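Local structure of SnoaL-like domain-containing protein (Kribbella flavida, 4LMI) at residues 39-44 / 108-113; 9-14 / 72-77; 27-32 / 53-58; 20-25 / 65-70. The protein is of unknown function but has a SnoaL-like fold of the NTF2 superfamily and is probably related to ketosteroid isomerases. One frame throughout, in Å; residues are numbered along the deposited sequence.

Contact 1 (39-44 / 108-113); sequences YELPQT and VTDFWP
Y39 and D110 meet across two parallel strands, the phenol ring and the carboxylate turned 79° apart. The phenol OH of Y39 donates to OD2 of D110 at 2.8 Å from above the carboxylate plane, while NE1 of W112 reaches the same oxygen from the opposite face at 3.0 Å. A short acidic side chain suits this place because one oxygen takes both donors and ties phenol and indole together. With CG anti to the backbone N (chi1 175°), the Y39 ring runs along the sheet face it shares with V108, and CD1 at its edge meets V108 CG1 at 3.5 Å. L41 brings its CD2 to the indole edge, 3.6 Å from W112 CD1. Just beyond L41, P42 CG packs on T109 CG2 at 3.5 Å, and its ring crosses F111 at about a right angle. Q43 grips the backbone of W112 twice: OE1 takes W112 N on an in-plane lone pair at 2.6 Å, and NE2 gives to W112 O at 3.2 Å from above that carbonyl. A water joins Q43 N and OE1 to D110 O. With an alanine here, W112 N and O would probably lose their amide partner, and E114 O of the second subunit its donor NE2. Backbone bonds from E40 to V108 and D110 join strands 37-41 and 104-111, a parallel pair in the mixed sheet of the NTF2-like fold.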
loop_
_atom_site.group_PDB
_atom_site.type_symbol
_atom_site.label_atom_id
_atom_site.label_comp_id
_atom_site.label_asym_id
_atom_site.label_seq_id
_atom_site.Cartn_x
_atom_site.Cartn_y
_atom_site.Cartn_z
ATOM N N TYR B 39 -3.368 -15.256 -4.260
ATOM C CA TYR B 39 -3.421 -14.359 -3.107
ATOM C C TYR B 39 -2.156 -14.506 -2.275
ATOM O O TYR B 39 -1.726 -15.622 -1.985
ATOM C CB TYR B 39 -4.634 -14.725 -2.248
ATOM C CG TYR B 39 -4.783 -13.976 -0.938
ATOM C CD1 TYR B 39 -5.209 -12.650 -0.916
ATOM C CD2 TYR B 39 -4.552 -14.611 0.283
ATOM C CE1 TYR B 39 -5.383 -11.971 0.276
ATOM C CE2 TYR B 39 -4.717 -13.936 1.486
ATOM C CZ TYR B 39 -5.133 -12.618 1.474
ATOM O OH TYR B 39 -5.305 -11.940 2.654
ATOM N N GLU B 40 -1.566 -13.380 -1.892
ATOM C CA GLU B 40 -0.418 -13.386 -0.994
ATOM C C GLU B 40 -0.667 -12.472 0.187
ATOM O O GLU B 40 -1.268 -11.399 0.037
ATOM C CB GLU B 40 0.834 -12.886 -1.708
ATOM C CG GLU B 40 1.399 -13.779 -2.799
ATOM C CD GLU B 40 2.640 -13.151 -3.408
ATOM O OE1 GLU B 40 2.747 -11.911 -3.366
ATOM O OE2 GLU B 40 3.508 -13.874 -3.919
ATOM N N LEU B 41 -0.200 -12.916 1.353
ATOM C CA LEU B 41 -0.046 -12.084 2.535
ATOM C C LEU B 41 1.443 -12.058 2.853
ATOM O O LEU B 41 1.924 -12.922 3.595
ATOM C CB LEU B 41 -0.803 -12.697 3.716
ATOM C CG LEU B 41 -2.285 -12.409 3.921
ATOM C CD1 LEU B 41 -2.897 -13.450 4.853
ATOM C CD2 LEU B 41 -2.482 -11.004 4.477
ATOM N N PRO B 42 2.193 -11.095 2.274
ATOM C CA PRO B 42 3.652 -11.108 2.441
ATOM C C PRO B 42 4.143 -11.065 3.889
ATOM O O PRO B 42 5.166 -11.688 4.203
ATOM C CB PRO B 42 4.100 -9.862 1.675
ATOM C CG PRO B 42 3.081 -9.741 0.587
ATOM C CD PRO B 42 1.779 -10.128 1.239
ATOM N N GLN B 43 3.417 -10.358 4.758
ATOM C CA GLN B 43 3.793 -10.237 6.173
ATOM C C GLN B 43 3.878 -11.593 6.877
ATOM O O GLN B 43 4.704 -11.787 7.771
ATOM C CB GLN B 43 2.800 -9.348 6.921
ATOM C CG GLN B 43 2.936 -7.853 6.682
ATOM C CD GLN B 43 1.683 -7.118 7.111
ATOM O OE1 GLN B 43 0.705 -7.061 6.365
ATOM N NE2 GLN B 43 1.694 -6.565 8.326
ATOM N N THR B 44 3.025 -12.527 6.464
ATOM C CA THR B 44 2.918 -13.826 7.120
ATOM C C THR B 44 3.508 -14.961 6.289
ATOM O O THR B 44 3.423 -16.124 6.686
ATOM C CB THR B 44 1.446 -14.196 7.385
ATOM O OG1 THR B 44 0.732 -14.221 6.142
ATOM C CG2 THR B 44 0.789 -13.206 8.322
ATOM N N VAL B 108 -3.906 -10.907 -5.930
ATOM C CA VAL B 108 -4.265 -10.069 -4.785
ATOM C C VAL B 108 -3.087 -10.146 -3.831
ATOM O O VAL B 108 -2.680 -11.235 -3.451
ATOM C CB VAL B 108 -5.543 -10.584 -4.067
ATOM C CG1 VAL B 108 -5.859 -9.760 -2.820
ATOM C CG2 VAL B 108 -6.743 -10.594 -5.006
ATOM N N THR B 109 -2.521 -9.000 -3.464
ATOM C CA THR B 109 -1.464 -8.967 -2.457
ATOM C C THR B 109 -1.902 -8.019 -1.353
ATOM O O THR B 109 -2.057 -6.817 -1.591
ATOM C CB THR B 109 -0.103 -8.562 -3.070
ATOM O OG1 THR B 109 0.231 -9.488 -4.109
ATOM C CG2 THR B 109 1.008 -8.594 -2.028
ATOM N N ASP B 110 -2.117 -8.589 -0.165
ATOM C CA ASP B 110 -2.667 -7.895 1.001
ATOM C C ASP B 110 -1.554 -7.490 1.948
ATOM O O ASP B 110 -0.690 -8.312 2.274
ATOM C CB ASP B 110 -3.578 -8.846 1.793
ATOM C CG ASP B 110 -5.049 -8.781 1.386
ATOM O OD1 ASP B 110 -5.387 -8.348 0.264
ATOM O OD2 ASP B 110 -5.886 -9.211 2.216
ATOM N N PHE B 111 -1.593 -6.234 2.396
ATOM C CA PHE B 111 -0.797 -5.760 3.526
ATOM C C PHE B 111 -1.741 -5.259 4.607
ATOM O O PHE B 111 -2.722 -4.571 4.306
ATOM C CB PHE B 111 0.128 -4.615 3.104
ATOM C CG PHE B 111 1.200 -5.025 2.139
ATOM C CD1 PHE B 111 2.386 -5.598 2.603
ATOM C CD2 PHE B 111 1.032 -4.833 0.766
ATOM C CE1 PHE B 111 3.385 -5.976 1.715
ATOM C CE2 PHE B 111 2.029 -5.210 -0.126
ATOM C CZ PHE B 111 3.206 -5.784 0.352
ATOM N N TRP B 112 -1.445 -5.603 5.859
ATOM C CA TRP B 112 -2.254 -5.158 6.994
ATOM C C TRP B 112 -1.397 -4.482 8.023
ATOM O O TRP B 112 -1.076 -5.080 9.050
ATOM C CB TRP B 112 -3.043 -6.330 7.576
ATOM C CG TRP B 112 -4.012 -6.861 6.555
ATOM C CD1 TRP B 112 -3.865 -7.975 5.732
ATOM C CD2 TRP B 112 -5.289 -6.258 6.162
ATOM N NE1 TRP B 112 -4.949 -8.110 4.897
ATOM C CE2 TRP B 112 -5.838 -7.113 5.102
ATOM C CE3 TRP B 112 -6.015 -5.146 6.576
ATOM C CZ2 TRP B 112 -7.063 -6.846 4.502
ATOM C CZ3 TRP B 112 -7.244 -4.884 5.959
ATOM C CH2 TRP B 112 -7.753 -5.716 4.947
ATOM N N PRO B 113 -0.991 -3.224 7.749
ATOM C CA PRO B 113 -0.148 -2.516 8.707
ATOM C C PRO B 113 -0.904 -2.274 10.001
ATOM O O PRO B 113 -2.108 -1.993 9.973
ATOM C CB PRO B 113 0.157 -1.186 8.004
ATOM C CG PRO B 113 -0.911 -1.030 6.969
ATOM C CD PRO B 113 -1.225 -2.426 6.531
HETATM O O HOH W 1 0.881 -9.045 4.305
#

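Contact 2 (9-14 / 72-77); sequences QTRALA and LLADGP
R11 on the N-terminal helix packs against A74 and L72 of the edge strand, the helix-on-sheet packing of an NTF2-like fold. The methyl of A74 is small enough to let the helix come close: its CB lies 3.7 Å from R11 CB and also sits over one face of the guanidinium, 4.0 Å above the plane. L72 CD2 touches the aliphatic part of the arginine at CG, 3.9 Å away, and meets A14 CB at 4.1 Å, so an alanine on the helix again permits close packing. A bend at chi3 (-48°) turns the R11 chain back over A74. At the turn after the strand, OG1 of T10 donates to G76 O at 2.7 Å, in the carbonyl plane on a lone pair, and D6 O lies within bonding distance of the same hydroxyl; a glycine accepts the positive phi of 60° found there, and G76 N is held by T7 OG1. Further out, R11 NE pairs with E8 of its own helix, and NH1 forms a salt bridge with D75 of the second subunit, so the contact reaches the dimer interface. A water completes the link, accepting from R11 NH1 at 2.9 Å and donating to L72 O at 2.8 Å.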
loop_
_atom_site.group_PDB
_atom_site.type_symbol
_atom_site.label_atom_id
_atom_site.label_comp_id
_atom_site.label_asym_id
_atom_site.label_seq_id
_atom_site.Cartn_x
_atom_site.Cartn_y
_atom_site.Cartn_z
ATOM N N GLN B 9 -11.342 0.077 -16.710
ATOM C CA GLN B 9 -11.842 -1.276 -16.456
ATOM C C GLN B 9 -11.349 -1.791 -15.102
ATOM O O GLN B 9 -12.130 -2.309 -14.296
ATOM C CB GLN B 9 -11.421 -2.221 -17.585
ATOM C CG GLN B 9 -11.891 -3.657 -17.408
ATOM C CD GLN B 9 -11.892 -4.446 -18.703
ATOM O OE1 GLN B 9 -11.445 -3.960 -19.746
ATOM N NE2 GLN B 9 -12.405 -5.670 -18.645
ATOM N N THR B 10 -10.056 -1.624 -14.853
ATOM C CA THR B 10 -9.451 -1.999 -13.575
ATOM C C THR B 10 -10.069 -1.231 -12.409
ATOM O O THR B 10 -10.362 -1.821 -11.357
ATOM C CB THR B 10 -7.932 -1.768 -13.631
ATOM O OG1 THR B 10 -7.377 -2.679 -14.586
ATOM C CG2 THR B 10 -7.269 -1.997 -12.268
ATOM N N ARG B 11 -10.273 0.074 -12.592
ATOM C CA ARG B 11 -10.900 0.887 -11.546
ATOM C C ARG B 11 -12.270 0.328 -11.142
ATOM O O ARG B 11 -12.542 0.137 -9.954
ATOM C CB ARG B 11 -11.032 2.354 -11.973
ATOM C CG ARG B 11 -11.342 3.294 -10.810
ATOM C CD ARG B 11 -11.620 4.728 -11.255
ATOM N NE ARG B 11 -10.604 5.224 -12.184
ATOM C CZ ARG B 11 -9.400 5.666 -11.827
ATOM N NH1 ARG B 11 -9.052 5.696 -10.545
ATOM N NH2 ARG B 11 -8.540 6.082 -12.755
ATOM N N ALA B 12 -13.117 0.063 -12.136
ATOM C CA ALA B 12 -14.455 -0.478 -11.899
ATOM C C ALA B 12 -14.375 -1.847 -11.228
ATOM O O ALA B 12 -15.152 -2.141 -10.307
ATOM C CB ALA B 12 -15.242 -0.563 -13.207
ATOM N N LEU B 13 -13.421 -2.673 -11.665
ATOM C CA LEU B 13 -13.290 -4.015 -11.119
ATOM C C LEU B 13 -12.806 -4.001 -9.662
ATOM O O LEU B 13 -13.332 -4.747 -8.833
ATOM C CB LEU B 13 -12.392 -4.891 -12.004
ATOM C CG LEU B 13 -12.270 -6.369 -11.607
ATOM C CD1 LEU B 13 -13.608 -7.091 -11.702
ATOM C CD2 LEU B 13 -11.233 -7.071 -12.468
ATOM N N ALA B 14 -11.825 -3.151 -9.357
ATOM C CA ALA B 14 -11.325 -2.992 -7.977
ATOM C C ALA B 14 -12.432 -2.529 -7.037
ATOM O O ALA B 14 -12.531 -3.006 -5.901
ATOM C CB ALA B 14 -10.158 -2.017 -7.930
ATOM N N LEU B 72 -8.323 4.599 -3.816
ATOM C CA LEU B 72 -8.374 3.613 -4.888
ATOM C C LEU B 72 -7.661 4.155 -6.122
ATOM O O LEU B 72 -8.155 5.067 -6.789
ATOM C CB LEU B 72 -9.825 3.215 -5.204
ATOM C CG LEU B 72 -10.063 1.906 -5.978
ATOM C CD1 LEU B 72 -11.496 1.428 -5.804
ATOM C CD2 LEU B 72 -9.726 2.029 -7.462
ATOM N N LEU B 73 -6.490 3.595 -6.414
ATOM C CA LEU B 73 -5.733 3.975 -7.604
ATOM C C LEU B 73 -5.779 2.858 -8.632
ATOM O O LEU B 73 -5.665 1.685 -8.276
ATOM C CB LEU B 73 -4.278 4.297 -7.248
ATOM C CG LEU B 73 -3.981 5.600 -6.500
ATOM C CD1 LEU B 73 -4.430 5.546 -5.043
ATOM C CD2 LEU B 73 -2.489 5.889 -6.579
ATOM N N ALA B 74 -5.961 3.230 -9.897
ATOM C CA ALA B 74 -5.923 2.284 -11.016
ATOM C C ALA B 74 -4.918 2.772 -12.053
ATOM O O ALA B 74 -4.848 3.968 -12.344
ATOM C CB ALA B 74 -7.305 2.142 -11.645
ATOM N N ASP B 75 -4.144 1.843 -12.603
ATOM C CA ASP B 75 -3.072 2.156 -13.546
ATOM C C ASP B 75 -2.897 0.924 -14.424
ATOM O O ASP B 75 -2.283 -0.058 -14.003
ATOM C CB ASP B 75 -1.788 2.477 -12.763
ATOM C CG ASP B 75 -0.576 2.770 -13.655
ATOM O OD1 ASP B 75 -0.692 2.851 -14.900
ATOM O OD2 ASP B 75 0.523 2.930 -13.079
ATOM N N GLY B 76 -3.453 0.965 -15.633
ATOM C CA GLY B 76 -3.422 -0.207 -16.519
ATOM C C GLY B 76 -4.123 -1.391 -15.863
ATOM O O GLY B 76 -5.264 -1.258 -15.413
ATOM N N PRO B 77 -3.439 -2.548 -15.767
ATOM C CA PRO B 77 -4.051 -3.733 -15.162
ATOM C C PRO B 77 -3.949 -3.741 -13.630
ATOM O O PRO B 77 -4.395 -4.698 -12.991
ATOM C CB PRO B 77 -3.215 -4.878 -15.745
ATOM C CG PRO B 77 -1.849 -4.280 -15.889
ATOM C CD PRO B 77 -2.061 -2.818 -16.222
HETATM O O HOH W 2 -10.605 5.700 -8.082
#

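Contact 3 (27-32 / 53-58); sequences EEFAAL and DYLRFN
The carbonyl oxygen of Y54 is gripped twice by N58, whose amide also meets F29 of the facing helix. ND2 of N58 donates to Y54 O at 2.9 Å and its backbone N at 3.2 Å, the two arriving from opposite faces of the carbonyl plane. The side-chain bond is bent, 131° at the hydrogen, and it brings ND2 over the centre of the Y54 ring, 3.3 Å above the plane. F29, its CG anti to the backbone N (chi1 -178°), extends across to the other helix: its CE2 comes to 3.8 Å from N58 ND2, the ring and amide planes 75° apart, and its CZ to 4.0 Å from Y54 CE2. L55 touches the edge of the phenyl with CD1; A30 offers only a methyl, which lets L55 CD2 come up against its CB at 3.9 Å. A leucine replacing N58 would probably rob Y54 O of its side-chain donor and the Y54 ring of the amide above it. Outside the segments, Y54 OH is hydrogen-bonded to Y17 OH, and N58 OD1 to a bound buffer molecule. Helices 26-31 and 51-59 run roughly antiparallel, with segment axes 10.7 Å apart; Y54 and F57 pack toward Y39 and I48 of the sheet, F29 toward helix 6-22. Their packing is consistent with the helical side of an NTF2-like pocket, whose place the buffer probably marks.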
loop_
_atom_site.group_PDB
_atom_site.type_symbol
_atom_site.label_atom_id
_atom_site.label_comp_id
_atom_site.label_asym_id
_atom_site.label_seq_id
_atom_site.Cartn_x
_atom_site.Cartn_y
_atom_site.Cartn_z
ATOM N N GLU B 27 -21.319 -15.123 -4.538
ATOM C CA GLU B 27 -21.442 -15.479 -5.952
ATOM C C GLU B 27 -20.840 -14.390 -6.847
ATOM O O GLU B 27 -20.087 -14.689 -7.771
ATOM C CB GLU B 27 -22.894 -15.766 -6.341
ATOM C CG GLU B 27 -23.029 -16.424 -7.712
ATOM C CD GLU B 27 -24.469 -16.596 -8.162
ATOM O OE1 GLU B 27 -25.387 -16.091 -7.479
ATOM O OE2 GLU B 27 -24.684 -17.238 -9.213
ATOM N N GLU B 28 -21.161 -13.132 -6.555
ATOM C CA GLU B 28 -20.651 -12.004 -7.333
ATOM C C GLU B 28 -19.145 -11.817 -7.143
ATOM O O GLU B 28 -18.427 -11.528 -8.103
ATOM C CB GLU B 28 -21.413 -10.714 -6.995
ATOM C CG GLU B 28 -22.885 -10.731 -7.397
ATOM C CD GLU B 28 -23.824 -11.174 -6.281
ATOM O OE1 GLU B 28 -23.428 -11.976 -5.399
ATOM O OE2 GLU B 28 -24.983 -10.716 -6.294
ATOM N N PHE B 29 -18.674 -11.997 -5.909
ATOM C CA PHE B 29 -17.245 -11.925 -5.597
ATOM C C PHE B 29 -16.457 -13.016 -6.336
ATOM O O PHE B 29 -15.455 -12.726 -6.996
ATOM C CB PHE B 29 -17.035 -12.028 -4.077
ATOM C CG PHE B 29 -15.601 -11.927 -3.640
ATOM C CD1 PHE B 29 -14.945 -10.700 -3.633
ATOM C CD2 PHE B 29 -14.915 -13.060 -3.193
ATOM C CE1 PHE B 29 -13.625 -10.604 -3.212
ATOM C CE2 PHE B 29 -13.595 -12.969 -2.766
ATOM C CZ PHE B 29 -12.950 -11.740 -2.777
ATOM N N ALA B 30 -16.916 -14.262 -6.236
ATOM C CA ALA B 30 -16.279 -15.372 -6.953
ATOM C C ALA B 30 -16.212 -15.131 -8.469
ATOM O O ALA B 30 -15.205 -15.465 -9.101
ATOM C CB ALA B 30 -16.976 -16.690 -6.644
ATOM N N ALA B 31 -17.265 -14.534 -9.034
ATOM C CA ALA B 31 -17.347 -14.305 -10.488
ATOM C C ALA B 31 -16.361 -13.262 -11.020
ATOM O O ALA B 31 -16.083 -13.230 -12.217
ATOM C CB ALA B 31 -18.773 -13.961 -10.911
ATOM N N LEU B 32 -15.832 -12.408 -10.148
ATOM C CA LEU B 32 -14.818 -11.455 -10.593
ATOM C C LEU B 32 -13.377 -11.942 -10.401
ATOM O O LEU B 32 -12.433 -11.237 -10.760
ATOM C CB LEU B 32 -15.030 -10.063 -9.980
ATOM C CG LEU B 32 -15.206 -9.908 -8.479
ATOM C CD1 LEU B 32 -13.859 -9.983 -7.766
ATOM C CD2 LEU B 32 -15.908 -8.588 -8.183
ATOM N N ASP B 53 -10.092 -22.228 -3.307
ATOM C CA ASP B 53 -9.474 -22.062 -1.988
ATOM C C ASP B 53 -9.566 -20.633 -1.468
ATOM O O ASP B 53 -9.799 -20.421 -0.279
ATOM C CB ASP B 53 -8.018 -22.533 -1.990
ATOM C CG ASP B 53 -7.893 -24.046 -2.033
ATOM O OD1 ASP B 53 -8.921 -24.746 -1.946
ATOM O OD2 ASP B 53 -6.754 -24.537 -2.160
ATOM N N TYR B 54 -9.400 -19.657 -2.360
ATOM C CA TYR B 54 -9.456 -18.259 -1.952
ATOM C C TYR B 54 -10.861 -17.886 -1.482
ATOM O O TYR B 54 -11.014 -17.207 -0.464
ATOM C CB TYR B 54 -8.942 -17.319 -3.051
ATOM C CG TYR B 54 -8.869 -15.869 -2.607
ATOM C CD1 TYR B 54 -8.199 -15.509 -1.433
ATOM C CD2 TYR B 54 -9.468 -14.861 -3.358
ATOM C CE1 TYR B 54 -8.142 -14.185 -1.017
ATOM C CE2 TYR B 54 -9.404 -13.534 -2.960
ATOM C CZ TYR B 54 -8.741 -13.201 -1.792
ATOM O OH TYR B 54 -8.689 -11.883 -1.401
ATOM N N LEU B 55 -11.878 -18.377 -2.192
ATOM C CA LEU B 55 -13.268 -18.140 -1.801
ATOM C C LEU B 55 -13.541 -18.728 -0.415
ATOM O O LEU B 55 -14.099 -18.053 0.448
ATOM C CB LEU B 55 -14.246 -18.704 -2.845
ATOM C CG LEU B 55 -15.745 -18.499 -2.579
ATOM C CD1 LEU B 55 -16.116 -17.024 -2.452
ATOM C CD2 LEU B 55 -16.586 -19.182 -3.652
ATOM N N ARG B 56 -13.122 -19.973 -0.207
ATOM C CA ARG B 56 -13.263 -20.648 1.088
ATOM C C ARG B 56 -12.609 -19.872 2.233
ATOM O O ARG B 56 -13.207 -19.728 3.299
ATOM C CB ARG B 56 -12.693 -22.067 1.033
ATOM C CG ARG B 56 -13.524 -23.052 0.229
ATOM C CD ARG B 56 -13.160 -24.489 0.572
ATOM N NE ARG B 56 -13.774 -24.920 1.828
ATOM C CZ ARG B 56 -13.498 -26.062 2.456
ATOM N NH1 ARG B 56 -12.603 -26.909 1.958
ATOM N NH2 ARG B 56 -14.117 -26.358 3.591
ATOM N N PHE B 57 -11.392 -19.374 2.001
ATOM C CA PHE B 57 -10.651 -18.572 2.983
ATOM C C PHE B 57 -11.478 -17.380 3.452
ATOM O O PHE B 57 -11.577 -17.119 4.654
ATOM C CB PHE B 57 -9.302 -18.122 2.389
ATOM C CG PHE B 57 -8.638 -16.984 3.124
ATOM C CD1 PHE B 57 -7.998 -17.195 4.340
ATOM C CD2 PHE B 57 -8.616 -15.704 2.574
ATOM C CE1 PHE B 57 -7.374 -16.148 5.005
ATOM C CE2 PHE B 57 -7.989 -14.653 3.234
ATOM C CZ PHE B 57 -7.370 -14.877 4.454
ATOM N N ASN B 58 -12.080 -16.671 2.499
ATOM C CA ASN B 58 -12.942 -15.541 2.817
ATOM C C ASN B 58 -14.236 -15.939 3.534
ATOM O O ASN B 58 -14.666 -15.257 4.467
ATOM C CB ASN B 58 -13.235 -14.731 1.552
ATOM C CG ASN B 58 -12.025 -13.951 1.082
ATOM O OD1 ASN B 58 -11.649 -12.946 1.690
ATOM N ND2 ASN B 58 -11.397 -14.419 0.009
#

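Contact 4 (20-25 / 65-70); sequences TLNGRA and WQLTVT
N22 in the last turn of helix 6-22 and R24 just after it carry the polar bonds to the edge strand. OD1 of N22 takes L67 N at 3.0 Å in a nearly straight bond, 173° at the hydrogen, and ND2 gives to Q66 OE1 at 2.9 Å. One asparagine amide thus serves both a backbone donor and a side-chain acceptor, and the two amide planes stand 87° apart. R24 NH2 bonds to W65 O (2.5 Å, shorter than usual, so its exact length is doubtful), with NH1 adding a weak bond; NH1 also returns to N22 O at 2.8 Å, close to the guanidinium plane. R24 takes positive phi in the Schellman motif that ends the helix, and a bend at chi2 brings its guanidinium over the indole. There it lies flat on W65, CZ 3.7 Å from the centroid of the six-membered ring and the planes 12° apart, a stacked cation-pi pair. L21 meets the indole at its rim, with O at 3.2 Å from W65 CH2 and CG at 4.0 Å. L67 CD1 packs on N22 CB, beside the polar bonds. Both W65 O and the indole face lie against a positive group, so the arginine is likely to polarise them, and the helix end is fastened to the outermost strand of the sheet by charge and amides more than by apolar burial.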
loop_
_atom_site.group_PDB
_atom_site.type_symbol
_atom_site.label_atom_id
_atom_site.label_comp_id
_atom_site.label_asym_id
_atom_site.label_seq_id
_atom_site.Cartn_x
_atom_site.Cartn_y
_atom_site.Cartn_z
ATOM N N THR B 20 -18.271 -6.224 -3.186
ATOM C CA THR B 20 -18.782 -7.596 -3.036
ATOM C C THR B 20 -18.141 -8.327 -1.858
ATOM O O THR B 20 -18.803 -9.115 -1.181
ATOM C CB THR B 20 -18.644 -8.442 -4.318
ATOM O OG1 THR B 20 -17.265 -8.521 -4.700
ATOM C CG2 THR B 20 -19.496 -7.841 -5.458
ATOM N N LEU B 21 -16.861 -8.059 -1.610
ATOM C CA LEU B 21 -16.187 -8.624 -0.437
ATOM C C LEU B 21 -16.818 -8.110 0.856
ATOM O O LEU B 21 -17.197 -8.897 1.726
ATOM C CB LEU B 21 -14.688 -8.321 -0.455
ATOM C CG LEU B 21 -13.866 -8.890 0.715
ATOM C CD1 LEU B 21 -14.043 -10.399 0.852
ATOM C CD2 LEU B 21 -12.396 -8.526 0.562
ATOM N N ASN B 22 -16.939 -6.791 0.981
ATOM C CA ASN B 22 -17.516 -6.221 2.193
ATOM C C ASN B 22 -18.968 -6.656 2.389
ATOM O O ASN B 22 -19.421 -6.851 3.514
ATOM C CB ASN B 22 -17.411 -4.700 2.197
ATOM C CG ASN B 22 -17.780 -4.105 3.534
ATOM O OD1 ASN B 22 -17.222 -4.478 4.571
ATOM N ND2 ASN B 22 -18.736 -3.185 3.525
ATOM N N GLY B 23 -19.679 -6.825 1.279
ATOM C CA GLY B 23 -21.059 -7.279 1.310
ATOM C C GLY B 23 -21.208 -8.777 1.470
ATOM O O GLY B 23 -22.327 -9.269 1.547
ATOM N N ARG B 24 -20.088 -9.506 1.530
ATOM C CA ARG B 24 -20.105 -10.978 1.581
ATOM C C ARG B 24 -21.008 -11.540 0.481
ATOM O O ARG B 24 -21.748 -12.505 0.693
ATOM C CB ARG B 24 -20.557 -11.497 2.964
ATOM C CG ARG B 24 -19.552 -11.327 4.093
ATOM C CD ARG B 24 -19.700 -9.982 4.776
ATOM N NE ARG B 24 -19.072 -9.965 6.096
ATOM C CZ ARG B 24 -18.658 -8.866 6.722
ATOM N NH1 ARG B 24 -18.788 -7.670 6.154
ATOM N NH2 ARG B 24 -18.101 -8.966 7.922
ATOM N N ALA B 25 -20.947 -10.912 -0.690
ATOM C CA ALA B 25 -21.775 -11.299 -1.825
ATOM C C ALA B 25 -21.002 -12.343 -2.617
ATOM O O ALA B 25 -20.380 -12.038 -3.637
ATOM C CB ALA B 25 -22.101 -10.080 -2.677
ATOM N N TRP B 65 -16.249 -8.319 10.729
ATOM C CA TRP B 65 -15.369 -7.273 10.211
ATOM C C TRP B 65 -16.062 -6.385 9.218
ATOM O O TRP B 65 -17.068 -6.767 8.619
ATOM C CB TRP B 65 -14.124 -7.894 9.581
ATOM C CG TRP B 65 -14.460 -8.919 8.530
ATOM C CD1 TRP B 65 -14.566 -10.299 8.689
ATOM C CD2 TRP B 65 -14.771 -8.672 7.114
ATOM N NE1 TRP B 65 -14.902 -10.902 7.504
ATOM C CE2 TRP B 65 -15.042 -9.983 6.520
ATOM C CE3 TRP B 65 -14.853 -7.538 6.311
ATOM C CZ2 TRP B 65 -15.376 -10.129 5.182
ATOM C CZ3 TRP B 65 -15.185 -7.699 4.962
ATOM C CH2 TRP B 65 -15.440 -8.964 4.414
ATOM N N GLN B 66 -15.513 -5.190 9.029
ATOM C CA GLN B 66 -16.086 -4.204 8.126
ATOM C C GLN B 66 -14.958 -3.410 7.486
ATOM O O GLN B 66 -13.994 -3.045 8.157
ATOM C CB GLN B 66 -17.013 -3.265 8.906
ATOM C CG GLN B 66 -17.858 -2.330 8.051
ATOM C CD GLN B 66 -19.032 -3.025 7.379
ATOM O OE1 GLN B 66 -19.456 -2.629 6.294
ATOM N NE2 GLN B 66 -19.565 -4.062 8.021
ATOM N N LEU B 67 -15.070 -3.153 6.186
ATOM C CA LEU B 67 -14.083 -2.322 5.505
ATOM C C LEU B 67 -14.715 -1.128 4.802
ATOM O O LEU B 67 -15.875 -1.170 4.391
ATOM C CB LEU B 67 -13.209 -3.148 4.544
ATOM C CG LEU B 67 -13.824 -3.953 3.402
ATOM C CD1 LEU B 67 -13.980 -3.097 2.153
ATOM C CD2 LEU B 67 -12.946 -5.159 3.100
ATOM N N THR B 68 -13.936 -0.057 4.709
ATOM C CA THR B 68 -14.310 1.144 3.978
ATOM C C THR B 68 -13.104 1.550 3.147
ATOM O O THR B 68 -12.015 1.755 3.688
ATOM C CB THR B 68 -14.686 2.294 4.934
ATOM O OG1 THR B 68 -15.727 1.859 5.812
ATOM C CG2 THR B 68 -15.165 3.516 4.158
ATOM N N VAL B 69 -13.296 1.646 1.835
ATOM C CA VAL B 69 -12.228 2.064 0.932
ATOM C C VAL B 69 -11.883 3.538 1.187
ATOM O O VAL B 69 -12.776 4.388 1.250
ATOM C CB VAL B 69 -12.620 1.844 -0.545
ATOM C CG1 VAL B 69 -11.597 2.479 -1.477
ATOM C CG2 VAL B 69 -12.771 0.352 -0.843
ATOM N N THR B 70 -10.593 3.826 1.352
ATOM C CA THR B 70 -10.125 5.196 1.618
ATOM C C THR B 70 -9.358 5.795 0.441
ATOM O O THR B 70 -9.380 7.013 0.228
ATOM C CB THR B 70 -9.264 5.273 2.894
ATOM O OG1 THR B 70 -8.262 4.245 2.864
ATOM C CG2 THR B 70 -10.136 5.086 4.123
#

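Contact 1 is the buried one, a strand pair in the sheet where backbone bonds and a few side-chain bonds satisfy polar groups away from the surface. Contact 4 lies at the surface and relies on amides, a cation and an aromatic face; contact 2, partly buried, mixes alanine packing with one hydroxyl bond and a water. These two share helix 6-22 and strand 65-75, holding them together at different points along their lengths. Contact 3 joins the other two helices by apolar and aromatic packing. It touches contact 1 through Y39 against Y54 and F57, and contact 4 through F29 against T20 and L21. Contacts 1, 2 and 3 also meet the second subunit.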